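Long-range contact in protein E (Haemophilus influenzae, PDB 3ZH5), which acts as a multifunctional surface adhesin that binds host epithelial cells, vitronectin, laminin and plasminogen, aiding serum resistance and immune evasion: residues V56-Y70 with Q82-L96. Numbering follows the deposited sequence.
Sequences VYPEPKRYARSVRQY and QVRTDFYDEFWGQGL
In the antiparallel beta hairpin of strands 64-74 and 79-88, Ser66 and Arg68 pair with Tyr88 and Asp86 as hydrogen-bonded pairs, and a classic beta bulge sets Arg65 and Ser66 together against Tyr88. Tyr88 O takes both their amides, Arg65 N at 2.8 Å and Ser66 N at 3.2 Å. Beyond the bulge, residues 89-95 fold back toward Ser66 and Arg68. With chi1 at 67°, Ser66 OG lies between its own N and carbonyl carbon, where it donates to Glu90 O (2.7 Å) and accepts from Gly93 N (2.7 Å). Arg68 starts extended, then bends at chi3 (-78°), which brings NE onto a lone pair of Gly93 O at 3.0 Å, with that oxygen close to the guanidinium plane; NH2 adds a weak bond to Trp92 O, while NH1 forms salt bridges with Asp28 and Asp45. The same Gly93 O sits over the centre of the Tyr88 ring. On the other face of the hairpin, Phe87 takes Val56 CG1 over one ring face and has Val67 alongside, and Gln69 NE2 donates a hydrogen bond to Thr85 OG1 (3.1 Å), which lies close to the plane of the glutamine amide. The loop carbonyls, neutral themselves, orient the Arg68 guanidinium, while the carboxylates of Asp28 and Asp45 probably compensate its charge and favour its protonated form, so that one side chain links the turn to strands 25-34 and 41-50.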
# COMPACT_ATOMS: atom_id res chain seq x y z
N VAL A 56 -3.07 17.18 6.01
CA VAL A 56 -4.07 16.99 4.96
C VAL A 56 -5.50 17.02 5.51
O VAL A 56 -6.43 16.60 4.85
CB VAL A 56 -3.88 15.64 4.24
CG1 VAL A 56 -2.73 15.72 3.25
CG2 VAL A 56 -3.65 14.51 5.24
N TYR A 57 -5.65 17.52 6.73
CA TYR A 57 -6.93 17.49 7.40
C TYR A 57 -7.53 18.86 7.40
O TYR A 57 -6.84 19.83 7.11
CB TYR A 57 -6.72 17.02 8.83
CG TYR A 57 -6.47 15.54 8.92
CD1 TYR A 57 -5.19 15.03 8.73
CD2 TYR A 57 -7.50 14.66 9.18
CE1 TYR A 57 -4.95 13.69 8.80
CE2 TYR A 57 -7.26 13.31 9.25
CZ TYR A 57 -5.99 12.83 9.06
OH TYR A 57 -5.76 11.48 9.14
N PRO A 58 -8.83 18.94 7.74
CA PRO A 58 -9.57 20.20 7.80
C PRO A 58 -8.86 21.16 8.72
O PRO A 58 -8.72 22.34 8.41
CB PRO A 58 -10.91 19.78 8.41
CG PRO A 58 -10.61 18.51 9.15
CD PRO A 58 -9.64 17.82 8.27
N GLU A 59 -8.41 20.64 9.86
CA GLU A 59 -7.72 21.45 10.83
C GLU A 59 -6.22 21.37 10.59
O GLU A 59 -5.63 20.28 10.50
CB GLU A 59 -8.05 20.99 12.24
CG GLU A 59 -8.21 22.14 13.21
CD GLU A 59 -7.58 21.87 14.55
OE1 GLU A 59 -6.91 20.82 14.67
OE2 GLU A 59 -7.75 22.69 15.47
N PRO A 60 -5.59 22.54 10.47
CA PRO A 60 -4.20 22.56 10.01
C PRO A 60 -3.18 22.16 11.08
O PRO A 60 -1.99 22.31 10.83
CB PRO A 60 -4.00 24.01 9.58
CG PRO A 60 -4.97 24.80 10.42
CD PRO A 60 -6.11 23.89 10.75
N LYS A 61 -3.62 21.67 12.24
CA LYS A 61 -2.66 21.16 13.22
C LYS A 61 -2.65 19.63 13.20
O LYS A 61 -1.71 19.00 13.71
CB LYS A 61 -2.97 21.68 14.64
CG LYS A 61 -4.05 20.92 15.38
CD LYS A 61 -4.48 21.65 16.65
CE LYS A 61 -5.66 20.98 17.34
NZ LYS A 61 -6.13 21.74 18.52
N ARG A 62 -3.66 19.04 12.58
CA ARG A 62 -3.78 17.59 12.48
C ARG A 62 -2.98 17.05 11.30
O ARG A 62 -3.16 17.51 10.17
CB ARG A 62 -5.25 17.21 12.31
CG ARG A 62 -5.55 15.75 12.63
CD ARG A 62 -7.00 15.59 13.03
NE ARG A 62 -7.22 14.47 13.95
CZ ARG A 62 -8.29 14.34 14.73
NH1 ARG A 62 -9.26 15.26 14.70
NH2 ARG A 62 -8.42 13.29 15.53
N TYR A 63 -2.12 16.07 11.55
CA TYR A 63 -1.29 15.50 10.50
C TYR A 63 -1.43 13.99 10.42
O TYR A 63 -1.72 13.34 11.43
CB TYR A 63 0.17 15.84 10.76
CG TYR A 63 0.64 15.41 12.13
CD1 TYR A 63 0.50 16.27 13.23
CD2 TYR A 63 1.22 14.16 12.35
CE1 TYR A 63 0.93 15.89 14.49
CE2 TYR A 63 1.66 13.78 13.62
CZ TYR A 63 1.50 14.65 14.68
OH TYR A 63 1.91 14.28 15.94
N ALA A 64 -1.22 13.43 9.23
CA ALA A 64 -1.36 12.00 9.03
C ALA A 64 -0.07 11.32 9.43
O ALA A 64 1.00 11.89 9.25
CB ALA A 64 -1.66 11.71 7.58
N ARG A 65 -0.20 10.09 9.93
CA ARG A 65 0.94 9.22 10.24
C ARG A 65 1.10 8.04 9.29
O ARG A 65 2.17 7.44 9.21
CB ARG A 65 0.84 8.70 11.68
CG ARG A 65 0.97 9.80 12.70
CD ARG A 65 0.96 9.29 14.12
NE ARG A 65 0.85 10.41 15.05
CZ ARG A 65 1.45 10.48 16.23
NH1 ARG A 65 2.22 9.48 16.66
NH2 ARG A 65 1.29 11.55 16.98
N SER A 66 0.05 7.67 8.57
CA SER A 66 0.19 6.63 7.56
C SER A 66 -0.71 6.88 6.36
O SER A 66 -1.59 7.74 6.40
CB SER A 66 -0.08 5.24 8.17
OG SER A 66 -1.47 5.09 8.56
N VAL A 67 -0.46 6.16 5.29
CA VAL A 67 -1.26 6.24 4.09
C VAL A 67 -1.68 4.84 3.72
O VAL A 67 -0.90 3.91 3.80
CB VAL A 67 -0.43 6.79 2.93
CG1 VAL A 67 -1.32 7.14 1.76
CG2 VAL A 67 0.32 8.01 3.40
N ARG A 68 -2.92 4.67 3.31
CA ARG A 68 -3.38 3.40 2.81
C ARG A 68 -3.74 3.58 1.33
O ARG A 68 -4.51 4.48 0.98
CB ARG A 68 -4.60 2.98 3.63
CG ARG A 68 -5.21 1.64 3.33
CD ARG A 68 -6.27 1.29 4.38
NE ARG A 68 -5.76 0.81 5.67
CZ ARG A 68 -5.40 -0.44 5.92
NH1 ARG A 68 -5.44 -1.35 4.95
NH2 ARG A 68 -4.99 -0.79 7.11
N GLN A 69 -3.20 2.74 0.46
CA GLN A 69 -3.46 2.87 -0.96
C GLN A 69 -4.00 1.58 -1.53
O GLN A 69 -3.39 0.53 -1.39
CB GLN A 69 -2.21 3.23 -1.71
CG GLN A 69 -1.76 4.63 -1.40
CD GLN A 69 -0.56 5.04 -2.19
OE1 GLN A 69 0.45 4.34 -2.24
NE2 GLN A 69 -0.67 6.19 -2.81
N TYR A 70 -5.15 1.70 -2.17
CA TYR A 70 -5.79 0.57 -2.82
C TYR A 70 -5.12 0.26 -4.13
O TYR A 70 -5.09 1.12 -5.05
CB TYR A 70 -7.23 0.94 -3.07
CG TYR A 70 -8.16 -0.22 -3.45
CD1 TYR A 70 -7.91 -1.01 -4.56
CD2 TYR A 70 -9.27 -0.49 -2.69
CE1 TYR A 70 -8.77 -2.08 -4.88
CE2 TYR A 70 -10.12 -1.54 -3.00
CZ TYR A 70 -9.87 -2.33 -4.11
OH TYR A 70 -10.75 -3.40 -4.39
N GLN A 82 -3.03 1.88 -9.32
CA GLN A 82 -3.29 2.70 -8.13
C GLN A 82 -4.70 3.20 -8.25
O GLN A 82 -5.03 3.92 -9.22
CB GLN A 82 -2.30 3.86 -8.04
CG GLN A 82 -2.65 5.01 -7.07
CD GLN A 82 -2.78 4.65 -5.61
OE1 GLN A 82 -2.16 3.71 -5.11
NE2 GLN A 82 -3.55 5.46 -4.90
N VAL A 83 -5.54 2.86 -7.27
CA VAL A 83 -6.97 3.18 -7.32
C VAL A 83 -7.35 4.34 -6.42
O VAL A 83 -8.14 5.21 -6.80
CB VAL A 83 -7.81 1.94 -6.92
CG1 VAL A 83 -9.29 2.30 -6.74
CG2 VAL A 83 -7.62 0.88 -7.98
N ARG A 84 -6.83 4.34 -5.21
CA ARG A 84 -7.16 5.44 -4.30
C ARG A 84 -6.22 5.51 -3.12
O ARG A 84 -5.47 4.54 -2.81
CB ARG A 84 -8.60 5.41 -3.83
CG ARG A 84 -8.89 4.45 -2.72
CD ARG A 84 -10.28 4.61 -2.15
NE ARG A 84 -10.39 5.76 -1.23
CZ ARG A 84 -11.18 6.82 -1.40
NH1 ARG A 84 -11.97 6.91 -2.46
NH2 ARG A 84 -11.20 7.79 -0.49
N THR A 85 -6.24 6.69 -2.50
CA THR A 85 -5.37 7.02 -1.40
C THR A 85 -6.15 7.63 -0.27
O THR A 85 -6.97 8.51 -0.47
CB THR A 85 -4.32 8.05 -1.82
OG1 THR A 85 -3.47 7.47 -2.82
CG2 THR A 85 -3.49 8.47 -0.64
N ASP A 86 -5.90 7.11 0.94
CA ASP A 86 -6.50 7.65 2.14
C ASP A 86 -5.40 7.93 3.14
O ASP A 86 -4.46 7.13 3.29
CB ASP A 86 -7.49 6.63 2.72
CG ASP A 86 -8.75 6.49 1.86
OD1 ASP A 86 -9.57 7.44 1.87
OD2 ASP A 86 -8.91 5.45 1.17
N PHE A 87 -5.49 9.06 3.84
CA PHE A 87 -4.52 9.36 4.88
C PHE A 87 -5.13 9.07 6.23
O PHE A 87 -6.30 9.29 6.43
CB PHE A 87 -4.10 10.82 4.82
CG PHE A 87 -3.50 11.22 3.51
CD1 PHE A 87 -2.18 10.92 3.22
CD2 PHE A 87 -4.25 11.90 2.57
CE1 PHE A 87 -1.62 11.29 2.02
CE2 PHE A 87 -3.69 12.27 1.37
CZ PHE A 87 -2.37 11.96 1.10
N TYR A 88 -4.32 8.60 7.17
CA TYR A 88 -4.81 8.31 8.51
C TYR A 88 -3.92 8.93 9.55
O TYR A 88 -2.73 9.13 9.32
CB TYR A 88 -4.89 6.81 8.73
CG TYR A 88 -5.97 6.15 7.90
CD1 TYR A 88 -5.70 5.69 6.62
CD2 TYR A 88 -7.25 6.00 8.40
CE1 TYR A 88 -6.69 5.08 5.87
CE2 TYR A 88 -8.25 5.41 7.65
CZ TYR A 88 -7.96 4.95 6.38
OH TYR A 88 -8.94 4.35 5.63
N ASP A 89 -4.49 9.23 10.72
CA ASP A 89 -3.74 9.96 11.73
C ASP A 89 -3.08 9.02 12.73
O ASP A 89 -2.48 9.47 13.70
CB ASP A 89 -4.64 10.97 12.45
CG ASP A 89 -5.48 10.35 13.55
OD1 ASP A 89 -5.74 9.12 13.48
OD2 ASP A 89 -5.89 11.08 14.47
N GLU A 90 -3.21 7.71 12.50
CA GLU A 90 -2.46 6.70 13.26
C GLU A 90 -1.66 5.84 12.28
O GLU A 90 -1.96 5.83 11.08
CB GLU A 90 -3.41 5.81 14.07
CG GLU A 90 -4.10 6.52 15.22
CD GLU A 90 -5.45 5.91 15.56
OE1 GLU A 90 -5.63 4.70 15.31
OE2 GLU A 90 -6.33 6.64 16.06
N PHE A 91 -0.63 5.13 12.76
CA PHE A 91 0.14 4.24 11.89
C PHE A 91 -0.72 3.04 11.49
O PHE A 91 -1.78 2.82 12.07
CB PHE A 91 1.44 3.78 12.59
CG PHE A 91 2.42 4.89 12.85
CD1 PHE A 91 3.04 5.54 11.81
CD2 PHE A 91 2.71 5.27 14.14
CE1 PHE A 91 3.92 6.56 12.04
CE2 PHE A 91 3.60 6.29 14.39
CZ PHE A 91 4.20 6.94 13.33
N TRP A 92 -0.27 2.28 10.50
CA TRP A 92 -0.96 1.07 10.05
C TRP A 92 -2.31 1.36 9.34
O TRP A 92 -3.17 0.49 9.24
CB TRP A 92 -1.16 0.09 11.22
CG TRP A 92 0.14 -0.24 11.96
CD1 TRP A 92 0.43 0.03 13.25
CD2 TRP A 92 1.30 -0.90 11.42
NE1 TRP A 92 1.71 -0.43 13.57
CE2 TRP A 92 2.25 -0.99 12.45
CE3 TRP A 92 1.61 -1.42 10.15
CZ2 TRP A 92 3.53 -1.58 12.26
CZ3 TRP A 92 2.88 -2.01 9.97
CH2 TRP A 92 3.82 -2.08 11.02
N GLY A 93 -2.44 2.56 8.79
CA GLY A 93 -3.59 2.92 8.01
C GLY A 93 -4.90 2.82 8.79
O GLY A 93 -5.87 2.26 8.29
N GLN A 94 -4.92 3.38 10.00
CA GLN A 94 -6.06 3.30 10.92
C GLN A 94 -6.27 4.68 11.49
O GLN A 94 -5.34 5.49 11.50
CB GLN A 94 -5.75 2.38 12.12
CG GLN A 94 -5.14 1.03 11.80
CD GLN A 94 -6.14 0.05 11.25
OE1 GLN A 94 -7.35 0.21 11.42
NE2 GLN A 94 -5.64 -0.97 10.56
N GLY A 95 -7.46 4.92 12.03
CA GLY A 95 -7.76 6.12 12.79
C GLY A 95 -8.55 7.13 11.98
O GLY A 95 -9.35 6.77 11.12
N LEU A 96 -8.32 8.42 12.26
CA LEU A 96 -9.08 9.47 11.59
C LEU A 96 -8.57 9.64 10.17
O LEU A 96 -7.36 9.79 9.95
CB LEU A 96 -8.99 10.80 12.34
CG LEU A 96 -9.84 11.91 11.71
CD1 LEU A 96 -11.34 11.64 11.93
CD2 LEU A 96 -9.47 13.29 12.25
O HOH W 1 -7.33 3.79 0.28